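PDB 5F7V: Lmo0181 protein from Listeria monocytogenes serovar 1/2a, which binds the cyclic glucan cycloalternan and probably serves as the membrane-anchored substrate-binding lipoprotein of an ABC transporter that takes up this sugar. Local coordinates for residues K154-A159 / W171-P176; T216-V219 / K223-P226; E373-L376 / T381-K384. One frame throughout, in Å; residues are numbered along the deposited sequence. Where two conformers were deposited one is given.

The three contacts succeed one another on one side of this solute-binding fold. Interactions 1 and 2 have centres about 8 Å apart and are joined by a probable hydrogen bond from Thr173 N to Val224 O, 3.0 Å. Interaction 3 adjoins interaction 2, about 13 Å between centres, through Thr216, whose OG1 lies 3.4 Å from Pro382 CG. Between interactions 1 and 3 the nearest atoms stay about 6 Å apart. Toward the glycan pocket, Pro176 of the segment 171-176 touches a bound glucose, while the side chains of Thr173 in interaction 1 and Pro226 in interaction 2 lie about 12 Å and 10 Å from one.

Interaction 1 of 3, residues K154-A159 / W171-P176; sequences KDEEAA and WGTSQP
Where helix 153-163 packs beside strand 171-174, a short and weakly bonded strand that pairs in parallel with strand 245-251, Glu156 and Thr173 join the two elements through a single buried hydrogen bond. In the conformer of Glu156 described here, one of two deposited, the hydroxyl Thr173 OG1 donates to Glu156 OE2 at 3.0 Å and meets that oxygen almost head-on, in line with its bond to CD. With CG anti to the backbone N (chi1 169°) and the rest of the chain extended, Glu156 carries its carboxylate off the helix and across to the strand. The threonine side chain crosses it at about a right angle and offers the hydroxyl, while Thr173 CB stays 4.0 Å from Glu156 OE2. The same Glu156 OE2 also bonds to His249 NE2 of strand 245-251, so in this conformer the oxygen has two partners; if His249 were protonated, it could favour the charged carboxylate. Met247 O competes weakly for the proton of the threonine hydroxyl. Trp151 packs on Glu156 and Ala159, Glu218 of helix 206-220 lies against Thr173, and beyond the strand Pro176 reaches a bound glucose and helix 179-187.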
# COMPACT_ATOMS: atom_id res chain seq x y z
N LYS A 154 -2.05 -14.66 -18.68
CA LYS A 154 -2.36 -16.02 -19.06
C LYS A 154 -1.37 -17.02 -18.46
O LYS A 154 -1.75 -18.14 -18.14
CB LYS A 154 -2.39 -16.19 -20.57
CG LYS A 154 -1.05 -16.00 -21.26
CD LYS A 154 -1.18 -15.99 -22.78
CE LYS A 154 -1.85 -14.77 -23.36
NZ LYS A 154 -1.07 -13.51 -23.19
N ASP A 155 -0.11 -16.64 -18.27
CA ASP A 155 0.86 -17.54 -17.63
C ASP A 155 0.54 -17.74 -16.17
O ASP A 155 0.62 -18.86 -15.64
CB ASP A 155 2.27 -16.99 -17.75
CG ASP A 155 2.67 -16.78 -19.17
OD1 ASP A 155 2.82 -17.79 -19.88
OD2 ASP A 155 2.85 -15.63 -19.61
N GLU A 156 0.15 -16.70 -15.46
CA GLU A 156 -0.22 -16.90 -14.08
C GLU A 156 -1.54 -17.63 -13.94
O GLU A 156 -1.72 -18.40 -12.98
CB GLU A 156 -0.28 -15.56 -13.36
CG GLU A 156 -0.90 -15.73 -12.01
CD GLU A 156 -0.76 -14.48 -11.19
OE1 GLU A 156 -0.09 -13.45 -11.58
OE2 GLU A 156 -1.43 -14.57 -10.14
N GLU A 157 -2.48 -17.43 -14.86
CA GLU A 157 -3.72 -18.18 -14.77
C GLU A 157 -3.47 -19.66 -15.01
O GLU A 157 -4.06 -20.49 -14.32
CB GLU A 157 -4.73 -17.66 -15.79
CG GLU A 157 -5.28 -16.25 -15.48
CD GLU A 157 -6.08 -15.59 -16.60
OE1 GLU A 157 -6.43 -16.31 -17.55
OE2 GLU A 157 -6.47 -14.38 -16.56
N ALA A 158 -2.65 -20.02 -15.97
CA ALA A 158 -2.39 -21.42 -16.25
C ALA A 158 -1.65 -22.06 -15.08
O ALA A 158 -1.97 -23.18 -14.63
CB ALA A 158 -1.59 -21.62 -17.52
N ALA A 159 -0.67 -21.36 -14.51
CA ALA A 159 0.06 -21.82 -13.33
C ALA A 159 -0.89 -22.00 -12.19
O ALA A 159 -0.89 -23.03 -11.55
CB ALA A 159 1.19 -20.89 -12.97
N TRP A 171 -5.20 -23.29 -3.10
CA TRP A 171 -5.51 -22.45 -4.25
C TRP A 171 -4.24 -21.98 -4.92
O TRP A 171 -3.23 -21.72 -4.29
CB TRP A 171 -6.37 -21.24 -3.80
CG TRP A 171 -7.78 -21.56 -3.41
CD1 TRP A 171 -8.89 -21.67 -4.23
CD2 TRP A 171 -8.23 -21.85 -2.10
NE1 TRP A 171 -9.98 -21.98 -3.49
CE2 TRP A 171 -9.60 -22.12 -2.17
CE3 TRP A 171 -7.61 -21.88 -0.85
CZ2 TRP A 171 -10.36 -22.44 -1.06
CZ3 TRP A 171 -8.37 -22.20 0.26
CH2 TRP A 171 -9.71 -22.45 0.14
N GLY A 172 -4.32 -21.85 -6.24
CA GLY A 172 -3.18 -21.39 -7.01
C GLY A 172 -2.83 -19.92 -6.85
O GLY A 172 -1.65 -19.57 -6.95
N THR A 173 -3.83 -19.07 -6.58
CA THR A 173 -3.54 -17.64 -6.49
C THR A 173 -4.50 -16.93 -5.57
O THR A 173 -5.57 -17.43 -5.24
CB THR A 173 -3.51 -17.06 -7.88
OG1 THR A 173 -2.90 -15.75 -7.86
CG2 THR A 173 -4.89 -16.94 -8.54
N SER A 174 -4.13 -15.73 -5.18
CA SER A 174 -5.02 -14.86 -4.43
C SER A 174 -4.58 -13.43 -4.70
O SER A 174 -3.38 -13.09 -4.64
CB SER A 174 -4.93 -15.12 -2.93
OG SER A 174 -5.88 -14.27 -2.27
N GLN A 175 -5.56 -12.59 -4.96
CA GLN A 175 -5.31 -11.18 -5.30
C GLN A 175 -6.55 -10.40 -4.88
O GLN A 175 -7.69 -10.86 -5.08
CB GLN A 175 -5.11 -11.05 -6.80
CG GLN A 175 -4.84 -9.64 -7.27
CD GLN A 175 -4.17 -9.52 -8.62
OE1 GLN A 175 -3.65 -8.45 -8.96
NE2 GLN A 175 -4.20 -10.59 -9.37
N PRO A 176 -6.37 -9.22 -4.29
CA PRO A 176 -7.56 -8.45 -3.90
C PRO A 176 -8.38 -8.01 -5.12
O PRO A 176 -7.86 -7.70 -6.18
CB PRO A 176 -6.97 -7.25 -3.17
CG PRO A 176 -5.62 -7.73 -2.69
CD PRO A 176 -5.13 -8.59 -3.79

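Interaction 2 of 3, residues T216-V219 / K223-P226; sequences TNEV and KVAP
Backbone hydrogen bonds tie Glu218, near the end of helix 206-220, to the loop that turns back after it. Its carbonyl oxygen takes two amide donors: Val224 N at 2.8 Å, a weak bond because the angle at the hydrogen is only 126°, and Ala225 N at 3.2 Å, which stands above the carbonyl plane, 51° out of it. Lys223, the first residue to leave helical angles, has a positive phi of 55°, which turns the chain back toward the last turn. A water forms the second polar link, donating to Val219 O at 2.8 Å and to Ala225 O at 2.6 Å and so bridging the helix end to the loop.

Apolar packing surrounds these bonds. Val224 CG2 sits between its own backbone N and carbonyl carbon, and from there rests 3.8 Å from Glu218 CB and also meets CG of that side chain. Ala225 CB points at the helix and lies 4.0 Å from both Glu218 CB and Val219 CG2. Set apart from this packing is a van der Waals touch of Lys223 CG on Val219 O, at 3.6 Å. Thr173 of strand 171-174 touches Val224 and Ala225; helix 153-163 contacts Val224 through Ala160 and Lys161, and Leu376 of helix 361-376 packs on Val219.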
# COMPACT_ATOMS: atom_id res chain seq x y z
N THR A 216 -12.19 -11.63 -11.27
CA THR A 216 -13.34 -12.30 -10.64
C THR A 216 -13.50 -13.72 -11.12
O THR A 216 -13.93 -14.57 -10.32
CB THR A 216 -14.62 -11.49 -10.82
OG1 THR A 216 -14.92 -11.36 -12.20
CG2 THR A 216 -14.52 -10.10 -10.21
N ASN A 217 -13.14 -14.01 -12.37
CA ASN A 217 -13.26 -15.39 -12.84
C ASN A 217 -12.35 -16.32 -12.08
O ASN A 217 -12.70 -17.52 -11.96
CB ASN A 217 -12.91 -15.48 -14.32
CG ASN A 217 -14.05 -15.18 -15.26
OD1 ASN A 217 -15.17 -15.02 -14.84
ND2 ASN A 217 -13.74 -15.18 -16.54
N GLU A 218 -11.22 -15.85 -11.57
CA GLU A 218 -10.37 -16.73 -10.76
C GLU A 218 -11.08 -17.22 -9.53
O GLU A 218 -10.86 -18.34 -9.05
CB GLU A 218 -9.12 -15.97 -10.34
CG GLU A 218 -8.22 -15.74 -11.53
CD GLU A 218 -6.85 -15.23 -11.19
OE1 GLU A 218 -6.75 -14.46 -10.21
OE2 GLU A 218 -5.94 -15.57 -11.99
N VAL A 219 -11.98 -16.41 -8.99
CA VAL A 219 -12.75 -16.81 -7.82
C VAL A 219 -14.00 -17.59 -8.21
O VAL A 219 -14.29 -18.63 -7.61
CB VAL A 219 -13.17 -15.57 -6.99
CG1 VAL A 219 -14.18 -15.92 -5.91
CG2 VAL A 219 -11.92 -14.91 -6.45
N LYS A 223 -12.08 -21.02 -10.12
CA LYS A 223 -11.95 -21.34 -8.70
C LYS A 223 -10.53 -21.66 -8.28
O LYS A 223 -10.28 -22.56 -7.52
CB LYS A 223 -12.95 -22.45 -8.32
CG LYS A 223 -14.40 -22.08 -8.62
CD LYS A 223 -15.38 -23.07 -8.00
CE LYS A 223 -15.52 -24.23 -8.93
NZ LYS A 223 -16.51 -25.21 -8.41
N VAL A 224 -9.62 -20.87 -8.83
CA VAL A 224 -8.20 -20.97 -8.48
C VAL A 224 -7.77 -20.01 -7.37
O VAL A 224 -6.61 -20.05 -6.95
CB VAL A 224 -7.30 -20.75 -9.70
CG1 VAL A 224 -7.59 -21.78 -10.76
CG2 VAL A 224 -7.43 -19.35 -10.27
N ALA A 225 -8.69 -19.18 -6.89
CA ALA A 225 -8.46 -18.18 -5.85
C ALA A 225 -9.56 -18.33 -4.81
O ALA A 225 -10.72 -18.56 -5.20
CB ALA A 225 -8.44 -16.80 -6.46
N PRO A 226 -9.22 -18.19 -3.52
CA PRO A 226 -10.25 -18.37 -2.49
C PRO A 226 -11.30 -17.25 -2.54
O PRO A 226 -10.96 -16.07 -2.77
CB PRO A 226 -9.44 -18.36 -1.19
CG PRO A 226 -8.20 -17.60 -1.52
CD PRO A 226 -7.88 -17.99 -2.93
O HOH W 1 -13.02 -19.84 -5.44

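Interaction 3 of 3, residues E373-L376 / T381-K384; sequences EKVL and TPEK
The flat peptide group between Thr381 and Pro382, together with the adjoining part of the proline ring, is met on one face by the two methyls of Val375. Val375 CG2 lies over the carbonyl, 3.5 Å from Thr381 O. Val375 CG1 sits over the other end of the same plane, 3.8 Å from Pro382 CD, and also reaches CG of the ring. The valine therefore straddles the peptide bond, with its side chain crossing the ring at about a right angle. Its torsion sets this up: at chi1 -178° CG1 is opposite the backbone N and CG2 stands beside that N, leaving both branches turned to the second helix.

Behind the plane, on the face away from Val375, lies the polar start of that helix. Thr381 is the N-cap of helix 382-397, and its OG1 accepts from Lys384 N at 3.3 Å in a nearly straight bond, 166° at the hydrogen. The hydroxyl oxygen is swung towards this amide by a chi1 of 71°. Pro382 in the first turn suits the place, since a first-turn residue needs no N-H for helical bonding. The two consecutive helices, 361-376 and 382-397, are joined by a short loop, with Val375 of the first packed on the peptide that enters the second.

Helix 206-220 closes over the join, where Thr216 touches both Val375 and Pro382 and Thr213 also meets the proline. On helix 361-376, Lys374 forms a salt bridge with Glu371 and brushes Asp379 and Ser380 of the connecting loop, while Leu376 packs on Pro228 and Val177.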
# COMPACT_ATOMS: atom_id res chain seq x y z
N GLU A 373 -17.34 -7.06 -4.32
CA GLU A 373 -17.67 -8.18 -3.46
C GLU A 373 -18.92 -8.89 -3.95
O GLU A 373 -19.03 -10.12 -3.94
CB GLU A 373 -17.82 -7.69 -2.01
CG GLU A 373 -17.95 -8.84 -1.03
CD GLU A 373 -16.64 -9.38 -0.55
OE1 GLU A 373 -15.59 -9.13 -1.18
OE2 GLU A 373 -16.73 -10.08 0.51
N LYS A 374 -19.90 -8.13 -4.40
CA LYS A 374 -21.12 -8.74 -4.91
C LYS A 374 -20.80 -9.62 -6.12
O LYS A 374 -21.45 -10.64 -6.29
CB LYS A 374 -22.18 -7.71 -5.32
CG LYS A 374 -22.85 -6.98 -4.17
CD LYS A 374 -23.75 -5.88 -4.67
CE LYS A 374 -24.23 -4.95 -3.59
NZ LYS A 374 -25.07 -3.89 -4.20
N VAL A 375 -19.86 -9.24 -6.98
CA VAL A 375 -19.52 -10.14 -8.09
C VAL A 375 -18.91 -11.42 -7.56
O VAL A 375 -19.28 -12.51 -7.97
CB VAL A 375 -18.52 -9.45 -9.04
CG1 VAL A 375 -18.22 -10.39 -10.21
CG2 VAL A 375 -19.04 -8.10 -9.50
N LEU A 376 -18.02 -11.28 -6.60
CA LEU A 376 -17.35 -12.48 -6.04
C LEU A 376 -18.28 -13.43 -5.34
O LEU A 376 -18.00 -14.62 -5.34
CB LEU A 376 -16.25 -12.07 -5.06
CG LEU A 376 -15.08 -11.24 -5.61
CD1 LEU A 376 -14.10 -11.02 -4.49
CD2 LEU A 376 -14.47 -11.96 -6.79
N THR A 381 -22.26 -8.98 -11.64
CA THR A 381 -21.34 -9.27 -12.73
C THR A 381 -20.33 -8.15 -12.90
O THR A 381 -20.59 -7.04 -12.45
CB THR A 381 -22.01 -9.50 -14.07
OG1 THR A 381 -22.49 -8.22 -14.50
CG2 THR A 381 -23.12 -10.50 -14.02
N PRO A 382 -19.17 -8.42 -13.54
CA PRO A 382 -18.19 -7.35 -13.72
C PRO A 382 -18.75 -6.13 -14.41
O PRO A 382 -18.49 -5.01 -13.94
CB PRO A 382 -17.04 -8.05 -14.49
CG PRO A 382 -17.13 -9.48 -14.07
CD PRO A 382 -18.61 -9.73 -13.96
N GLU A 383 -19.55 -6.31 -15.47
CA GLU A 383 -20.06 -5.14 -16.17
C GLU A 383 -20.99 -4.35 -15.25
O GLU A 383 -20.96 -3.14 -15.25
CB GLU A 383 -20.79 -5.52 -17.46
CG GLU A 383 -21.56 -4.40 -18.11
CD GLU A 383 -20.83 -3.13 -18.39
OE1 GLU A 383 -21.44 -2.04 -18.32
OE2 GLU A 383 -19.62 -3.27 -18.69
N LYS A 384 -21.85 -5.01 -14.48
CA LYS A 384 -22.77 -4.26 -13.62
C LYS A 384 -21.99 -3.54 -12.52
O LYS A 384 -22.28 -2.38 -12.19
CB LYS A 384 -23.83 -5.16 -13.00
CG LYS A 384 -24.87 -5.59 -14.04
CD LYS A 384 -26.00 -6.38 -13.38
CE LYS A 384 -25.53 -7.71 -12.81
NZ LYS A 384 -26.70 -8.54 -12.42